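Cytoplasmic protein (Cryptococcus neoformans var. grubii serotype A, PDB 7LPO) probably hydrolyses steryl beta-glucosides to sterol and glucose as a glycoside hydrolase of family 5. Local coordinates at residues A672-P677 with E703-E708; Y691-R696 with W752-P757; Q748-W753 with Y764-Q769. One frame throughout, in Å; residues are numbered along the deposited sequence.

Interaction 1 (A672-P677 with E703-E708)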
# COMPACT_ATOMS: atom_id res chain seq x y z
N ALA A 672 0.83 0.40 24.43
CA ALA A 672 -0.46 0.66 25.06
C ALA A 672 -0.25 1.67 26.17
O ALA A 672 0.71 1.58 26.93
CB ALA A 672 -1.09 -0.62 25.63
N THR A 673 -1.16 2.64 26.24
CA THR A 673 -0.94 3.81 27.08
C THR A 673 -2.19 4.15 27.88
O THR A 673 -3.29 4.22 27.33
CB THR A 673 -0.56 5.03 26.24
OG1 THR A 673 0.73 4.82 25.66
CG2 THR A 673 -0.53 6.27 27.10
N VAL A 674 -2.00 4.36 29.18
CA VAL A 674 -3.03 4.95 30.03
C VAL A 674 -2.98 6.45 29.78
O VAL A 674 -2.07 7.14 30.24
CB VAL A 674 -2.81 4.61 31.51
CG1 VAL A 674 -3.78 5.40 32.36
CG2 VAL A 674 -2.96 3.10 31.73
N GLY A 675 -3.95 6.96 29.04
CA GLY A 675 -3.93 8.32 28.56
C GLY A 675 -3.78 8.39 27.06
O GLY A 675 -3.99 7.41 26.33
N ILE A 676 -3.40 9.56 26.58
CA ILE A 676 -3.33 9.88 25.16
C ILE A 676 -1.87 10.12 24.79
O ILE A 676 -1.21 10.97 25.41
CB ILE A 676 -4.18 11.11 24.81
CG1 ILE A 676 -5.66 10.84 25.12
CG2 ILE A 676 -4.01 11.48 23.34
CD1 ILE A 676 -6.25 9.67 24.36
N PRO A 677 -1.32 9.42 23.80
CA PRO A 677 0.05 9.73 23.36
C PRO A 677 0.13 11.18 22.90
O PRO A 677 -0.67 11.62 22.07
CB PRO A 677 0.30 8.75 22.20
CG PRO A 677 -0.74 7.68 22.35
CD PRO A 677 -1.93 8.34 23.00
N GLU A 703 -2.99 -1.63 39.02
CA GLU A 703 -1.89 -2.59 38.95
C GLU A 703 -1.98 -3.47 37.72
O GLU A 703 -0.97 -4.06 37.32
CB GLU A 703 -1.88 -3.47 40.21
CG GLU A 703 -1.72 -2.70 41.51
CD GLU A 703 -0.73 -1.55 41.39
OE1 GLU A 703 0.49 -1.81 41.32
OE2 GLU A 703 -1.18 -0.38 41.37
N GLN A 704 -3.16 -3.60 37.14
CA GLN A 704 -3.36 -4.41 35.95
C GLN A 704 -3.54 -3.57 34.69
O GLN A 704 -3.56 -4.13 33.59
CB GLN A 704 -4.59 -5.32 36.13
CG GLN A 704 -4.29 -6.67 36.78
CD GLN A 704 -3.83 -6.54 38.22
OE1 GLN A 704 -2.85 -7.17 38.62
NE2 GLN A 704 -4.53 -5.73 39.01
N VAL A 705 -3.68 -2.25 34.83
CA VAL A 705 -3.91 -1.34 33.71
C VAL A 705 -2.83 -0.27 33.76
O VAL A 705 -2.91 0.68 34.55
CB VAL A 705 -5.31 -0.71 33.74
CG1 VAL A 705 -5.54 0.17 32.52
CG2 VAL A 705 -6.36 -1.81 33.82
N TYR A 706 -1.81 -0.43 32.92
CA TYR A 706 -0.63 0.41 32.94
C TYR A 706 -0.15 0.61 31.51
O TYR A 706 -0.65 -0.01 30.56
CB TYR A 706 0.47 -0.23 33.79
CG TYR A 706 0.63 -1.68 33.43
CD1 TYR A 706 1.42 -2.06 32.37
CD2 TYR A 706 -0.08 -2.66 34.11
CE1 TYR A 706 1.54 -3.38 32.00
CE2 TYR A 706 0.04 -4.00 33.75
CZ TYR A 706 0.85 -4.35 32.69
OH TYR A 706 0.98 -5.66 32.31
N THR A 707 0.84 1.48 31.36
CA THR A 707 1.45 1.75 30.07
C THR A 707 2.56 0.75 29.79
O THR A 707 3.36 0.42 30.67
CB THR A 707 1.99 3.18 30.05
OG1 THR A 707 0.90 4.09 30.23
CG2 THR A 707 2.70 3.49 28.76
N GLU A 708 2.59 0.26 28.55
CA GLU A 708 3.58 -0.70 28.09
C GLU A 708 4.33 -0.11 26.91
O GLU A 708 3.71 0.38 25.96
CB GLU A 708 2.95 -2.03 27.66
CG GLU A 708 2.24 -2.77 28.77
CD GLU A 708 1.63 -4.09 28.31
OE1 GLU A 708 2.41 -5.02 28.00
OE2 GLU A 708 0.38 -4.19 28.26
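Ala-672 and Glu-708 form an antiparallel hydrogen-bonded pair that joins the end of strand 669-673 to the start of strand 707-710 in the C-terminal beta-sandwich domain. Glu-708 N reaches Ala-672 O at 2.8 Å, and the return bond from Ala-672 N to Glu-708 O is longer, at 3.3 Å. One step further the backbone ladder gives way to a side chain: Val-674 N donates to Thr-707 OG1 at 3.1 Å, with a nearly straight N-H...O angle of 165°. With its hydroxyl beside its own backbone N (chi1 -62°), Thr-707 presents OG1 to Val-674 N. The same torsion lays its methyl against the neighbouring strand, where CG2 comes within 3.3 Å of Ala-672 O. Thr-707 OG1 is gripped a second time by the hydroxyl of Tyr-754, which also binds Val-674 O. Thr-673 runs alongside Thr-707, both side chains pointing the same way, with its own hydroxyl bonded to Tyr-691. The packing is thinner: Val-674 leans its CG2 methyl over the 705-706 backbone, 3.7 Å from Val-705 O, and touches Val-705 CG1 at 4.0 Å. At the other end the carboxylate of Glu-708 turns to Arg-34 in a salt bridge. The buried threonine hydroxyl appears to take the place a backbone carbonyl would have held, so Val-674 N stays hydrogen-bonded where the regular pairing stops.

Interaction 2 (Y691-R696 with W752-P757)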
# COMPACT_ATOMS: atom_id res chain seq x y z
N TYR A 691 9.07 9.98 25.75
CA TYR A 691 7.64 9.78 25.49
C TYR A 691 6.86 10.65 26.46
O TYR A 691 7.04 10.55 27.68
CB TYR A 691 7.27 8.31 25.66
CG TYR A 691 5.82 8.02 25.44
CD1 TYR A 691 5.09 8.66 24.44
CD2 TYR A 691 5.15 7.10 26.23
CE1 TYR A 691 3.76 8.39 24.24
CE2 TYR A 691 3.82 6.81 26.03
CZ TYR A 691 3.13 7.46 25.03
OH TYR A 691 1.81 7.16 24.83
N ALA A 692 5.97 11.49 25.92
CA ALA A 692 5.08 12.34 26.70
C ALA A 692 3.64 11.90 26.47
O ALA A 692 3.22 11.70 25.33
CB ALA A 692 5.23 13.81 26.32
N VAL A 693 2.87 11.77 27.56
CA VAL A 693 1.50 11.30 27.50
C VAL A 693 0.60 12.26 28.27
O VAL A 693 0.94 12.72 29.36
CB VAL A 693 1.38 9.86 28.06
CG1 VAL A 693 2.12 9.76 29.38
CG2 VAL A 693 -0.07 9.45 28.21
N ARG A 694 -0.56 12.57 27.69
CA ARG A 694 -1.57 13.39 28.34
C ARG A 694 -2.50 12.47 29.12
O ARG A 694 -3.15 11.60 28.54
CB ARG A 694 -2.35 14.20 27.30
CG ARG A 694 -3.37 15.17 27.88
CD ARG A 694 -3.82 16.19 26.83
NE ARG A 694 -2.72 17.03 26.38
CZ ARG A 694 -2.29 18.13 27.01
NH1 ARG A 694 -2.88 18.53 28.12
NH2 ARG A 694 -1.28 18.82 26.52
N VAL A 695 -2.54 12.66 30.44
CA VAL A 695 -3.28 11.80 31.35
C VAL A 695 -4.37 12.64 32.01
O VAL A 695 -4.08 13.68 32.61
CB VAL A 695 -2.37 11.16 32.42
CG1 VAL A 695 -3.13 10.11 33.24
CG2 VAL A 695 -1.14 10.53 31.78
N ARG A 696 -5.61 12.20 31.91
CA ARG A 696 -6.76 12.91 32.46
C ARG A 696 -7.17 12.30 33.80
O ARG A 696 -6.80 11.18 34.14
CB ARG A 696 -7.94 12.87 31.49
CG ARG A 696 -7.67 13.55 30.14
CD ARG A 696 -8.39 12.84 29.00
NE ARG A 696 -7.95 11.45 28.82
CZ ARG A 696 -8.29 10.68 27.78
NH1 ARG A 696 -9.06 11.17 26.82
NH2 ARG A 696 -7.85 9.43 27.71
N TRP A 752 4.94 0.72 33.00
CA TRP A 752 4.96 2.04 33.62
C TRP A 752 3.62 2.29 34.31
O TRP A 752 2.61 2.56 33.64
CB TRP A 752 5.27 3.10 32.58
CG TRP A 752 5.44 4.48 33.11
CD1 TRP A 752 5.71 4.84 34.40
CD2 TRP A 752 5.38 5.70 32.37
NE1 TRP A 752 5.80 6.20 34.51
CE2 TRP A 752 5.60 6.76 33.27
CE3 TRP A 752 5.14 6.00 31.02
CZ2 TRP A 752 5.60 8.08 32.87
CZ3 TRP A 752 5.15 7.32 30.63
CH2 TRP A 752 5.38 8.34 31.55
N TRP A 753 3.61 2.18 35.63
CA TRP A 753 2.44 2.48 36.44
C TRP A 753 2.52 3.92 36.93
O TRP A 753 3.59 4.39 37.32
CB TRP A 753 2.33 1.56 37.66
CG TRP A 753 2.17 0.10 37.39
CD1 TRP A 753 1.01 -0.61 37.43
CD2 TRP A 753 3.21 -0.83 37.09
NE1 TRP A 753 1.26 -1.93 37.16
CE2 TRP A 753 2.60 -2.10 36.94
CE3 TRP A 753 4.59 -0.73 36.92
CZ2 TRP A 753 3.33 -3.24 36.63
CZ3 TRP A 753 5.31 -1.86 36.62
CH2 TRP A 753 4.68 -3.10 36.48
N TYR A 754 1.38 4.62 36.93
CA TYR A 754 1.35 5.95 37.51
C TYR A 754 -0.07 6.28 37.92
O TYR A 754 -1.02 5.72 37.36
CB TYR A 754 1.88 7.02 36.54
CG TYR A 754 1.46 6.88 35.09
CD1 TYR A 754 0.15 7.13 34.70
CD2 TYR A 754 2.38 6.54 34.11
CE1 TYR A 754 -0.24 7.01 33.37
CE2 TYR A 754 2.01 6.41 32.78
CZ TYR A 754 0.70 6.66 32.42
OH TYR A 754 0.35 6.54 31.10
N PRO A 755 -0.25 7.14 38.92
CA PRO A 755 -1.60 7.62 39.25
C PRO A 755 -2.03 8.75 38.33
O PRO A 755 -1.24 9.62 37.97
CB PRO A 755 -1.45 8.11 40.69
CG PRO A 755 -0.02 8.58 40.77
CD PRO A 755 0.76 7.64 39.87
N VAL A 756 -3.31 8.74 37.98
CA VAL A 756 -3.86 9.83 37.17
C VAL A 756 -3.92 11.08 38.05
O VAL A 756 -3.86 10.96 39.29
CB VAL A 756 -5.23 9.47 36.58
CG1 VAL A 756 -5.18 8.08 35.98
CG2 VAL A 756 -6.31 9.57 37.64
N PRO A 757 -4.02 12.27 37.47
CA PRO A 757 -4.18 13.47 38.30
C PRO A 757 -5.53 13.48 39.01
O PRO A 757 -6.53 12.97 38.51
CB PRO A 757 -4.08 14.63 37.30
CG PRO A 757 -3.50 14.03 36.04
CD PRO A 757 -3.92 12.58 36.04
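The indole of Trp-752 meets Tyr-691 at its edge, where Tyr-691 CD2 lies near the indole plane, 4.4 Å from CZ3. Val-693 CG1 approaches the same corner obliquely, 4.1 Å from Trp-752 CZ3. One face of the indole is taken by a neighbour in its own segment: Tyr-754 stands edge-on to it, its CD2 3.3 Å above the plane and over the centre, in a T-shaped stack. The phenol gets there because Tyr-754 CG sits between its backbone N and carbonyl carbon (chi1 41°), which turns the ring inward. Its hydroxyl then comes head-on to Val-693, with CG1 and CG2 both about 4.1 Å from Tyr-754 OH. Farther along, Val-695 divides its two methyls. CG2 touches Tyr-754 CE1 at 4.0 Å, whereas CG1 meets Val-756 CG1, the two side chains crossing at about a right angle, and lies 3.8 Å from Pro-757 CD. The proline ring also packs on backbone, its CG 3.5 Å from Val-695 O, and Val-756 CB rests against Arg-696 O. Tyr-691, Val-693 and Val-695, alternate residues of one strand, thus line the inner side of one sheet of the C-terminal beta-sandwich and meet the end of strand 749-753 and the loop after it. No hydrogen bond joins the two segments and cohesion is mainly apolar; the indole NH is satisfied by His-740 O and the phenol hydroxyls by Thr-673, Val-674 and Thr-707, so buried aromatic groups keep their polar ends bonded.

Interaction 3 (Q748-W753 with Y764-Q769)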
# COMPACT_ATOMS: atom_id res chain seq x y z
N GLN A 748 12.10 -7.20 26.32
CA GLN A 748 12.06 -5.94 25.59
C GLN A 748 10.85 -5.09 25.96
O GLN A 748 10.44 -4.23 25.17
CB GLN A 748 12.07 -6.22 24.08
CG GLN A 748 13.38 -6.81 23.58
CD GLN A 748 13.37 -7.04 22.09
OE1 GLN A 748 14.08 -6.37 21.33
NE2 GLN A 748 12.55 -7.99 21.64
N THR A 749 10.29 -5.29 27.14
CA THR A 749 9.08 -4.61 27.58
C THR A 749 9.38 -3.74 28.78
O THR A 749 10.02 -4.19 29.74
CB THR A 749 7.98 -5.61 27.93
OG1 THR A 749 7.79 -6.54 26.85
CG2 THR A 749 6.65 -4.90 28.22
N LEU A 750 8.92 -2.49 28.73
CA LEU A 750 8.91 -1.58 29.87
C LEU A 750 7.47 -1.37 30.32
O LEU A 750 6.60 -1.10 29.49
CB LEU A 750 9.55 -0.25 29.50
CG LEU A 750 9.35 0.89 30.48
CD1 LEU A 750 9.90 0.52 31.84
CD2 LEU A 750 10.03 2.13 29.95
N ARG A 751 7.23 -1.52 31.62
CA ARG A 751 5.90 -1.36 32.19
C ARG A 751 5.93 -0.16 33.13
O ARG A 751 6.84 -0.04 33.95
CB ARG A 751 5.47 -2.62 32.95
CG ARG A 751 5.31 -3.82 32.04
CD ARG A 751 4.60 -4.98 32.73
NE ARG A 751 4.31 -6.05 31.77
CZ ARG A 751 5.13 -7.07 31.52
NH1 ARG A 751 6.29 -7.16 32.16
NH2 ARG A 751 4.80 -7.99 30.63
N TRP A 752 4.94 0.72 33.00
CA TRP A 752 4.96 2.04 33.62
C TRP A 752 3.62 2.29 34.31
O TRP A 752 2.61 2.56 33.64
CB TRP A 752 5.27 3.10 32.58
CG TRP A 752 5.44 4.48 33.11
CD1 TRP A 752 5.71 4.84 34.40
CD2 TRP A 752 5.38 5.70 32.37
NE1 TRP A 752 5.80 6.20 34.51
CE2 TRP A 752 5.60 6.76 33.27
CE3 TRP A 752 5.14 6.00 31.02
CZ2 TRP A 752 5.60 8.08 32.87
CZ3 TRP A 752 5.15 7.32 30.63
CH2 TRP A 752 5.38 8.34 31.55
N TRP A 753 3.61 2.18 35.63
CA TRP A 753 2.44 2.48 36.44
C TRP A 753 2.52 3.92 36.93
O TRP A 753 3.59 4.39 37.32
CB TRP A 753 2.33 1.56 37.66
CG TRP A 753 2.17 0.10 37.39
CD1 TRP A 753 1.01 -0.61 37.43
CD2 TRP A 753 3.21 -0.83 37.09
NE1 TRP A 753 1.26 -1.93 37.16
CE2 TRP A 753 2.60 -2.10 36.94
CE3 TRP A 753 4.59 -0.73 36.92
CZ2 TRP A 753 3.33 -3.24 36.63
CZ3 TRP A 753 5.31 -1.86 36.62
CH2 TRP A 753 4.68 -3.10 36.48
N TYR A 764 2.67 13.58 31.67
CA TYR A 764 3.77 12.82 32.24
C TYR A 764 4.80 12.52 31.15
O TYR A 764 4.48 12.50 29.96
CB TYR A 764 3.28 11.52 32.85
CG TYR A 764 2.23 11.64 33.92
CD1 TYR A 764 1.82 12.88 34.41
CD2 TYR A 764 1.64 10.51 34.47
CE1 TYR A 764 0.87 12.97 35.40
CE2 TYR A 764 0.69 10.59 35.44
CZ TYR A 764 0.30 11.82 35.91
OH TYR A 764 -0.65 11.88 36.90
N THR A 765 6.04 12.29 31.56
CA THR A 765 7.11 12.00 30.62
C THR A 765 7.96 10.85 31.13
O THR A 765 8.11 10.65 32.34
CB THR A 765 8.02 13.22 30.36
OG1 THR A 765 8.72 13.58 31.57
CG2 THR A 765 7.21 14.40 29.86
N ILE A 766 8.55 10.12 30.19
CA ILE A 766 9.49 9.05 30.49
C ILE A 766 10.62 9.14 29.48
O ILE A 766 10.36 9.31 28.28
CB ILE A 766 8.82 7.65 30.46
CG1 ILE A 766 9.79 6.61 31.00
CG2 ILE A 766 8.36 7.29 29.05
CD1 ILE A 766 9.11 5.34 31.48
N GLU A 767 11.85 9.05 29.95
CA GLU A 767 13.04 9.13 29.11
C GLU A 767 13.90 7.89 29.32
O GLU A 767 14.07 7.43 30.46
CB GLU A 767 13.83 10.40 29.40
CG GLU A 767 13.00 11.66 29.29
CD GLU A 767 13.63 12.84 30.00
OE1 GLU A 767 14.57 13.43 29.44
OE2 GLU A 767 13.17 13.17 31.13
N VAL A 768 14.44 7.37 28.23
CA VAL A 768 15.20 6.13 28.23
C VAL A 768 16.45 6.33 27.39
O VAL A 768 16.41 7.01 26.35
CB VAL A 768 14.36 4.96 27.68
CG1 VAL A 768 15.19 3.67 27.63
CG2 VAL A 768 13.10 4.77 28.50
N GLN A 769 17.56 5.74 27.83
CA GLN A 769 18.74 5.65 26.98
C GLN A 769 19.57 4.46 27.42
O GLN A 769 19.51 4.04 28.58
CB GLN A 769 19.59 6.92 27.01
CG GLN A 769 20.18 7.27 28.35
CD GLN A 769 20.83 8.65 28.34
OE1 GLN A 769 21.67 8.95 27.49
NE2 GLN A 769 20.44 9.49 29.28
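Strands 749-753 and 764-769, which bring Leu-750 and Trp-752 against Ile-766, face each other from the two layers of a beta-sandwich, the fold of the C-terminal domain. Their axes approach to 10.5 Å and run roughly antiparallel, at 153° between N-to-C directions. That spacing is too wide for backbone pairing and is filled by side chains: strand 749-753 is hydrogen-bonded within its own layer to strands 707-710 and 742-746, and strand 761-770 lies between 689-696 and 734-738 in the other. Ile-766 and Trp-752 carry most of the contact. Ile-766 CB stands over the face of the Trp-752 six-membered ring, 3.8 Å from the centroid and 18° off the normal, a CH-pi contact on the face opposite the one Tyr-754 occupies. With CG1 anti to the backbone N (chi1 -171°), Ile-766 sends CD1 over the same face, offset toward the rim, while its CG2 methyl closes on Trp-752 CZ3 at 3.6 Å. The far end of the indole reaches opposing backbone, where Trp-752 CZ2 lies 3.6 Å from Thr-765 O. Tyr-764 adds only the root of its side chain, CB being 4.0 Å from Trp-752 CH2, because its ring leads away and its hydroxyl bonds Pro-755 O. Leu-750 meets Ile-766 tip to tip, CD2 to CD1 at 3.7 Å, and the same CD2 touches Val-768 CG2 at 4.3 Å.

In the fold
All three contacts are buried and belong to the C-terminal beta-sandwich, but they work in different directions. Interaction 1 is largely lateral and polar, joining strand ends by hydrogen bonds near the side that meets strand 35-43. Interaction 3 acts sheet to sheet, and interaction 2 from a sheet to a strand end and the loop after it, both without a hydrogen bond between their segments. The two share Trp-752 and divide its surroundings, while strands 689-696 and 761-770, neighbours in one sheet, supply the opposing side chains. Interaction 2 drifts toward the partly exposed Arg-696 and Val-756, whereas interaction 3 is almost wholly aliphatic and aromatic. Backbone pairing of Thr-707 with Trp-752 links interaction 1 to interaction 3.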